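PDB 1RVK: isomerase/lactonizing enzyme from Agrobacterium tumefaciens, which is of unknown function but, as a magnesium-binding member of the enolase superfamily, probably stabilises an enolate formed by removing a proton next to a carboxylate. Local coordinates for residues R80-L85 and V103-L108; N284-I289 and L293-L298; R326-G331 and G357-P362. All coordinates share one frame; numbering follows the deposited sequence.

Interaction 1 pairs helices 78-89 and 98-116 in the N-terminal capping region, whereas interactions 2 and 3 follow it along the chain, in that order, within the C-terminal TIM-barrel-like part. Interactions 1 and 2 have centres 13 Å apart and touch: residues of both capping helices meet the glycine turn at 287-288 and the start of helix 289-301, so the two regions are joined there. Interaction 3, centred 18 Å from interaction 2 and 25 Å from interaction 1, touches neither; it belongs to the place where the last barrel strand, 328-333, meets the first, 130-137. Helix 313-321 packs on residues of both interactions 2 and 3.

Interaction 1 of 3, residues R80-L85 and V103-L108; sequences RLWQDL and VVDCAL
Leu81 and Leu108 meet methyl to methyl, CD1 of Leu81 lying 4.1 Å from CD2 of Leu108, with the two side chains crossing at about a right angle. A second apolar pair, Leu85 CD2 against Val104 CG1, repeats the same 4.1 Å spacing further along helix 78-89. Branched aliphatic residues suit both places, since their methyl ends can meet across helices whose axes stand 10.6 Å apart. At a level between these two pairs, but on the flank of the interface turned to the barrel, the pyrrole carbon CD1 of Trp82 comes within 4.0 Å of Asp105 OD1. The ring and carboxylate planes are 77° apart, and the pair is a van der Waals contact: the ring's N-H, at NE1, is used elsewhere.

The local axes run antiparallel, at 169°, which sets Leu81 opposite Leu108 and Leu85 opposite Val104. In Trp82, CG stands anti to the backbone N (chi1 -170°), carrying the indole along the flank of its helix so that NE1 can hydrogen-bond to Gly287 O in the barrel region. Asp105 makes its polar contacts there as well: OD1 is hydrogen-bonded to Thr290 OG1, while OD2 lies 2.8 Å from Ile289 N, at the beginning of helix 289-301. Leu70 of helix 59-70 touches both Leu81 and Val104, extending the apolar layer.

The interface therefore divides its chemistry. Leucine and valine hold the capping helices together by dispersion, while the buried polar ends of Trp82 and Asp105 are satisfied by the barrel region. The amide end of helix 289-301 would be expected to stabilise Asp105 as a carboxylate.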
# COMPACT_ATOMS: atom_id res chain seq x y z
N ARG A 80 -3.91 -4.79 -23.03
CA ARG A 80 -3.85 -3.81 -24.11
C ARG A 80 -4.17 -2.41 -23.61
O ARG A 80 -3.52 -1.44 -24.00
CB ARG A 80 -4.83 -4.19 -25.24
CG ARG A 80 -4.87 -3.16 -26.38
CD ARG A 80 -5.63 -3.71 -27.58
NE ARG A 80 -7.03 -3.98 -27.29
CZ ARG A 80 -7.98 -3.05 -27.19
NH1 ARG A 80 -7.67 -1.77 -27.36
NH2 ARG A 80 -9.23 -3.40 -26.94
N LEU A 81 -5.17 -2.30 -22.74
CA LEU A 81 -5.56 -1.00 -22.22
C LEU A 81 -4.50 -0.41 -21.29
O LEU A 81 -4.23 0.79 -21.32
CB LEU A 81 -6.92 -1.10 -21.52
CG LEU A 81 -8.05 -1.54 -22.46
CD1 LEU A 81 -9.36 -1.68 -21.68
CD2 LEU A 81 -8.21 -0.54 -23.58
N TRP A 82 -3.88 -1.26 -20.47
CA TRP A 82 -2.85 -0.79 -19.56
C TRP A 82 -1.66 -0.30 -20.37
O TRP A 82 -1.10 0.76 -20.10
CB TRP A 82 -2.39 -1.90 -18.61
CG TRP A 82 -1.50 -1.40 -17.51
CD1 TRP A 82 -1.90 -0.90 -16.30
CD2 TRP A 82 -0.07 -1.28 -17.54
NE1 TRP A 82 -0.80 -0.48 -15.58
CE2 TRP A 82 0.33 -0.70 -16.32
CE3 TRP A 82 0.91 -1.61 -18.49
CZ2 TRP A 82 1.67 -0.44 -16.02
CZ3 TRP A 82 2.24 -1.35 -18.19
CH2 TRP A 82 2.61 -0.77 -16.96
N GLN A 83 -1.27 -1.08 -21.37
CA GLN A 83 -0.14 -0.70 -22.21
C GLN A 83 -0.43 0.59 -22.97
O GLN A 83 0.48 1.39 -23.19
CB GLN A 83 0.22 -1.84 -23.18
CG GLN A 83 0.68 -3.13 -22.49
CD GLN A 83 2.10 -3.07 -21.91
OE1 GLN A 83 2.57 -4.01 -21.26
NE2 GLN A 83 2.79 -1.96 -22.15
N ASP A 84 -1.68 0.80 -23.38
CA ASP A 84 -2.02 2.04 -24.09
C ASP A 84 -1.82 3.25 -23.19
O ASP A 84 -1.31 4.28 -23.64
CB ASP A 84 -3.47 2.03 -24.59
CG ASP A 84 -3.67 1.20 -25.85
OD1 ASP A 84 -2.69 0.97 -26.59
OD2 ASP A 84 -4.82 0.79 -26.10
N LEU A 85 -2.24 3.13 -21.94
CA LEU A 85 -2.09 4.22 -20.97
C LEU A 85 -0.61 4.45 -20.64
O LEU A 85 -0.16 5.59 -20.54
CB LEU A 85 -2.84 3.89 -19.69
CG LEU A 85 -4.20 4.50 -19.29
CD1 LEU A 85 -4.76 5.39 -20.37
CD2 LEU A 85 -5.14 3.37 -18.94
N VAL A 103 -5.72 3.21 -10.51
CA VAL A 103 -7.16 3.26 -10.27
C VAL A 103 -7.95 2.72 -11.46
O VAL A 103 -8.93 2.00 -11.28
CB VAL A 103 -7.63 4.70 -9.97
CG1 VAL A 103 -9.06 4.67 -9.42
CG2 VAL A 103 -6.70 5.35 -8.97
N VAL A 104 -7.51 3.06 -12.67
CA VAL A 104 -8.18 2.58 -13.87
C VAL A 104 -8.06 1.06 -13.98
O VAL A 104 -9.05 0.37 -14.26
CB VAL A 104 -7.59 3.23 -15.13
CG1 VAL A 104 -8.24 2.64 -16.37
CG2 VAL A 104 -7.82 4.73 -15.10
N ASP A 105 -6.86 0.54 -13.77
CA ASP A 105 -6.62 -0.90 -13.85
C ASP A 105 -7.45 -1.62 -12.79
O ASP A 105 -8.03 -2.67 -13.06
CB ASP A 105 -5.13 -1.19 -13.63
CG ASP A 105 -4.78 -2.66 -13.81
OD1 ASP A 105 -4.88 -3.17 -14.94
OD2 ASP A 105 -4.42 -3.31 -12.80
N CYS A 106 -7.53 -1.05 -11.59
CA CYS A 106 -8.30 -1.66 -10.52
C CYS A 106 -9.79 -1.70 -10.85
O CYS A 106 -10.46 -2.70 -10.61
CB CYS A 106 -8.07 -0.94 -9.20
SG CYS A 106 -6.48 -1.35 -8.44
N ALA A 107 -10.31 -0.61 -11.39
CA ALA A 107 -11.73 -0.55 -11.77
C ALA A 107 -12.02 -1.59 -12.85
O ALA A 107 -13.09 -2.19 -12.87
CB ALA A 107 -12.08 0.85 -12.28
N LEU A 108 -11.06 -1.80 -13.75
CA LEU A 108 -11.23 -2.78 -14.82
C LEU A 108 -11.28 -4.19 -14.25
O LEU A 108 -12.05 -5.03 -14.71
CB LEU A 108 -10.10 -2.66 -15.84
CG LEU A 108 -10.36 -1.96 -17.19
CD1 LEU A 108 -11.57 -1.05 -17.13
CD2 LEU A 108 -9.11 -1.21 -17.60

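Interaction 2 of 3, residues N284-I289 and L293-L298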
# COMPACT_ATOMS: atom_id res chain seq x y z
N ASN A 284 -0.57 0.82 -5.96
CA ASN A 284 -0.44 2.25 -6.22
C ASN A 284 0.95 2.64 -6.69
O ASN A 284 1.13 3.63 -7.39
CB ASN A 284 -0.80 3.07 -4.98
CG ASN A 284 -2.29 3.24 -4.81
OD1 ASN A 284 -3.06 2.91 -5.71
ND2 ASN A 284 -2.70 3.76 -3.66
N ASP A 285 1.95 1.85 -6.29
CA ASP A 285 3.32 2.15 -6.64
C ASP A 285 3.75 1.76 -8.05
O ASP A 285 4.61 2.42 -8.63
CB ASP A 285 4.26 1.50 -5.63
CG ASP A 285 3.95 1.93 -4.21
OD1 ASP A 285 4.10 3.13 -3.90
OD2 ASP A 285 3.55 1.06 -3.41
N VAL A 286 3.17 0.70 -8.60
CA VAL A 286 3.57 0.28 -9.94
C VAL A 286 2.50 0.44 -11.01
O VAL A 286 2.67 -0.01 -12.14
CB VAL A 286 4.06 -1.19 -9.93
CG1 VAL A 286 5.22 -1.33 -8.94
CG2 VAL A 286 2.92 -2.13 -9.57
N GLY A 287 1.39 1.09 -10.65
CA GLY A 287 0.36 1.34 -11.64
C GLY A 287 -0.78 0.35 -11.79
O GLY A 287 -1.36 0.24 -12.87
N GLY A 288 -1.11 -0.38 -10.73
CA GLY A 288 -2.22 -1.31 -10.82
C GLY A 288 -1.96 -2.75 -10.44
O GLY A 288 -0.83 -3.15 -10.15
N ILE A 289 -3.03 -3.54 -10.43
CA ILE A 289 -2.96 -4.95 -10.10
C ILE A 289 -2.18 -5.69 -11.19
O ILE A 289 -1.36 -6.55 -10.89
CB ILE A 289 -4.39 -5.55 -9.97
CG1 ILE A 289 -5.04 -5.01 -8.70
CG2 ILE A 289 -4.34 -7.07 -9.93
CD1 ILE A 289 -6.52 -5.33 -8.59
N LEU A 293 1.16 -7.83 -10.29
CA LEU A 293 1.29 -9.27 -10.50
C LEU A 293 2.58 -9.57 -11.25
O LEU A 293 3.26 -10.55 -10.96
CB LEU A 293 0.08 -9.82 -11.27
CG LEU A 293 -1.18 -10.12 -10.44
CD1 LEU A 293 -0.93 -11.32 -9.54
CD2 LEU A 293 -1.56 -8.93 -9.60
N LYS A 294 2.92 -8.72 -12.22
CA LYS A 294 4.16 -8.92 -12.97
C LYS A 294 5.37 -8.85 -12.04
O LYS A 294 6.30 -9.63 -12.18
CB LYS A 294 4.29 -7.88 -14.09
CG LYS A 294 3.26 -8.05 -15.19
CD LYS A 294 3.44 -7.01 -16.27
CE LYS A 294 2.41 -7.21 -17.38
NZ LYS A 294 2.52 -6.14 -18.40
N THR A 295 5.35 -7.91 -11.10
CA THR A 295 6.46 -7.78 -10.17
C THR A 295 6.54 -8.99 -9.23
O THR A 295 7.63 -9.40 -8.83
CB THR A 295 6.35 -6.49 -9.31
OG1 THR A 295 5.20 -6.58 -8.45
CG2 THR A 295 6.21 -5.27 -10.20
N MSE A 296 5.39 -9.57 -8.89
CA MSE A 296 5.37 -10.75 -8.01
C MSE A 296 6.01 -11.93 -8.74
O MSE A 296 6.79 -12.69 -8.15
CB MSE A 296 3.94 -11.12 -7.62
CG MSE A 296 3.19 -10.10 -6.78
SE MSE A 296 4.03 -9.74 -5.07
CE MSE A 296 4.09 -11.54 -4.36
N HIS A 297 5.67 -12.09 -10.01
CA HIS A 297 6.21 -13.19 -10.81
C HIS A 297 7.70 -13.00 -11.06
O HIS A 297 8.47 -13.96 -11.04
CB HIS A 297 5.44 -13.26 -12.14
CG HIS A 297 3.98 -13.54 -11.97
ND1 HIS A 297 3.06 -13.31 -12.96
CD2 HIS A 297 3.29 -14.03 -10.91
CE1 HIS A 297 1.86 -13.65 -12.52
NE2 HIS A 297 1.97 -14.09 -11.28
N LEU A 298 8.10 -11.76 -11.29
CA LEU A 298 9.50 -11.42 -11.50
C LEU A 298 10.31 -11.89 -10.29
O LEU A 298 11.31 -12.60 -10.42
CB LEU A 298 9.65 -9.91 -11.67
CG LEU A 298 11.04 -9.30 -11.51
CD1 LEU A 298 11.97 -9.78 -12.62
CD2 LEU A 298 10.93 -7.78 -11.52
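Leu293 N donates to Ile289 O at 2.9 Å with an N-H...O angle of 160°, the i+4 to i bond of the first turn of helix 289-301, although the position of that oxygen is not fully certain. The Ile289 and Leu293 side chains lie side by side and point the same way, as residues one helical turn apart can. Ile289 CG2 and Leu293 CD2 are modelled 3.4 Å apart, tighter than ordinary carbon contact; because CD2 also crowds the uncertain Ile289 oxygen, the exact spacing is doubtful. Both side chains meet Val318 of helix 313-321.

In the barrel, this helix follows strand 278-281 and leads to strand 306-308, forming a beta-alpha-beta unit with the short, weakly bonded helix 283-286 inserted before it. The connection turns at two glycines. Gly287 leaves the short helix with positive phi (93°), and Gly288 is the N-cap residue of the long one; at either set of backbone angles a CB would press against the preceding carbonyl oxygen.

Across the turn, Val286 CG1 faces Thr295 CG2 at 4.3 Å, a loose methyl pair. Threonine serves two purposes here: with chi1 at 66° its methyl meets the valine, while OG1 hydrogen-bonds to Ala292 O within the helix and to Thr281 OG1 on the preceding strand.

Interaction 3 of 3, residues R326-G331 and G357-P362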
# COMPACT_ATOMS: atom_id res chain seq x y z
N ARG A 326 5.19 -12.74 2.29
CA ARG A 326 4.91 -13.17 3.65
C ARG A 326 3.68 -12.54 4.29
O ARG A 326 2.97 -13.20 5.05
CB ARG A 326 6.14 -12.93 4.54
CG ARG A 326 6.05 -13.52 5.93
CD ARG A 326 7.25 -13.12 6.79
NE ARG A 326 8.49 -13.79 6.41
CZ ARG A 326 8.82 -15.02 6.78
NH1 ARG A 326 9.96 -15.56 6.38
NH2 ARG A 326 8.00 -15.72 7.56
N TRP A 327 3.41 -11.28 3.97
CA TRP A 327 2.29 -10.59 4.60
C TRP A 327 1.40 -9.70 3.75
O TRP A 327 1.68 -9.38 2.60
CB TRP A 327 2.77 -9.64 5.70
CG TRP A 327 3.93 -10.06 6.53
CD1 TRP A 327 5.25 -9.88 6.25
CD2 TRP A 327 3.86 -10.58 7.86
NE1 TRP A 327 6.02 -10.25 7.33
CE2 TRP A 327 5.19 -10.68 8.33
CE3 TRP A 327 2.81 -10.96 8.70
CZ2 TRP A 327 5.49 -11.16 9.62
CZ3 TRP A 327 3.11 -11.43 9.97
CH2 TRP A 327 4.44 -11.53 10.42
N TYR A 328 0.32 -9.27 4.41
CA TYR A 328 -0.61 -8.29 3.88
C TYR A 328 -0.33 -7.18 4.88
O TYR A 328 -0.22 -7.44 6.08
CB TYR A 328 -2.07 -8.74 4.01
CG TYR A 328 -3.05 -7.59 3.93
CD1 TYR A 328 -3.74 -7.16 5.07
CD2 TYR A 328 -3.31 -6.93 2.72
CE1 TYR A 328 -4.66 -6.11 5.01
CE2 TYR A 328 -4.23 -5.88 2.65
CZ TYR A 328 -4.90 -5.48 3.80
OH TYR A 328 -5.84 -4.48 3.74
N GLU A 329 -0.17 -5.95 4.39
CA GLU A 329 0.12 -4.82 5.27
C GLU A 329 -1.18 -4.20 5.75
O GLU A 329 -1.91 -3.59 4.97
CB GLU A 329 0.95 -3.78 4.51
CG GLU A 329 1.37 -2.61 5.37
CD GLU A 329 2.39 -1.72 4.69
OE1 GLU A 329 2.87 -0.77 5.36
OE2 GLU A 329 2.72 -1.95 3.51
N ARG A 330 -1.47 -4.35 7.04
CA ARG A 330 -2.70 -3.82 7.62
C ARG A 330 -2.42 -2.56 8.42
O ARG A 330 -1.76 -2.60 9.46
CB ARG A 330 -3.35 -4.89 8.51
CG ARG A 330 -4.86 -4.72 8.71
CD ARG A 330 -5.48 -6.03 9.24
NE ARG A 330 -6.94 -6.01 9.23
CZ ARG A 330 -7.70 -5.65 10.27
NH1 ARG A 330 -7.14 -5.29 11.42
NH2 ARG A 330 -9.02 -5.66 10.15
N GLY A 331 -2.92 -1.43 7.92
CA GLY A 331 -2.71 -0.16 8.59
C GLY A 331 -2.97 0.99 7.63
O GLY A 331 -3.61 0.79 6.60
N GLY A 357 -4.47 -13.42 13.81
CA GLY A 357 -3.65 -12.60 12.93
C GLY A 357 -3.81 -12.87 11.44
O GLY A 357 -2.99 -12.42 10.64
N PHE A 358 -4.85 -13.61 11.06
CA PHE A 358 -5.09 -13.89 9.65
C PHE A 358 -6.21 -13.04 9.08
O PHE A 358 -7.30 -12.97 9.65
CB PHE A 358 -5.47 -15.36 9.43
CG PHE A 358 -4.31 -16.32 9.52
CD1 PHE A 358 -3.96 -16.89 10.73
CD2 PHE A 358 -3.59 -16.65 8.38
CE1 PHE A 358 -2.90 -17.79 10.81
CE2 PHE A 358 -2.52 -17.55 8.45
CZ PHE A 358 -2.18 -18.12 9.67
N VAL A 359 -5.94 -12.38 7.95
CA VAL A 359 -6.95 -11.59 7.27
C VAL A 359 -7.63 -12.55 6.30
O VAL A 359 -6.96 -13.32 5.61
CB VAL A 359 -6.33 -10.42 6.47
CG1 VAL A 359 -7.32 -9.89 5.44
CG2 VAL A 359 -5.93 -9.30 7.43
N HIS A 360 -8.96 -12.54 6.27
CA HIS A 360 -9.72 -13.42 5.38
C HIS A 360 -10.29 -12.64 4.21
O HIS A 360 -11.07 -11.70 4.41
CB HIS A 360 -10.86 -14.10 6.15
CG HIS A 360 -10.39 -15.11 7.15
ND1 HIS A 360 -9.76 -14.76 8.32
CD2 HIS A 360 -10.44 -16.46 7.13
CE1 HIS A 360 -9.44 -15.86 8.98
NE2 HIS A 360 -9.84 -16.90 8.28
N VAL A 361 -9.90 -13.02 3.00
CA VAL A 361 -10.39 -12.33 1.82
C VAL A 361 -11.90 -12.53 1.69
O VAL A 361 -12.38 -13.67 1.66
CB VAL A 361 -9.72 -12.84 0.53
CG1 VAL A 361 -10.07 -11.92 -0.64
CG2 VAL A 361 -8.21 -12.93 0.72
N PRO A 362 -12.67 -11.44 1.63
CA PRO A 362 -14.12 -11.54 1.51
C PRO A 362 -14.53 -12.36 0.30
O PRO A 362 -13.89 -12.30 -0.75
CB PRO A 362 -14.56 -10.09 1.40
CG PRO A 362 -13.53 -9.36 2.21
CD PRO A 362 -12.25 -10.03 1.75
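The phenol ring of Tyr328 and the guanidinium group of Arg330 share one neighbour across the contact, the CG2 methyl of Val359, which approaches both flat groups obliquely. CG2 is 3.9 Å from Tyr328 CD1, and the two side chains cross at about a right angle. On Arg330 the same methyl reaches CD at 3.8 Å and NE at 3.9 Å, resting where the aliphatic stem passes into the guanidinium. Valine suits this position because it offers a compact apolar branch to two long side chains at once.

Tyr328 and Arg330 are two residues apart on strand 328-333, so both emerge from the same side of it. Arg330 has CG anti to the backbone N (chi1 -156°) and is extended from there to NE, which carries its stem past the valine and its charge beyond. No hydrogen bond links the two segments: each instead pairs its backbone with strand 130-137, the first strand of the barrel, parallel in the case of 328-333 and antiparallel in that of 358-360. Leu316 of helix 313-321 touches Tyr328 and Val359 alike, bringing a barrel helix to the cluster.

The polar ends are held beyond the apolar contact. Tyr328 OH hydrogen-bonds with Asp351 OD2 and Thr312 N, while Arg330 forms a salt bridge with Asp340 and hydrogen bonds to Asp351 O and Tyr165 OH. Val359 thus meets the carbon-rich parts of amphipathic residues, and the buried arginine's positive charge is probably balanced in part by Asp340.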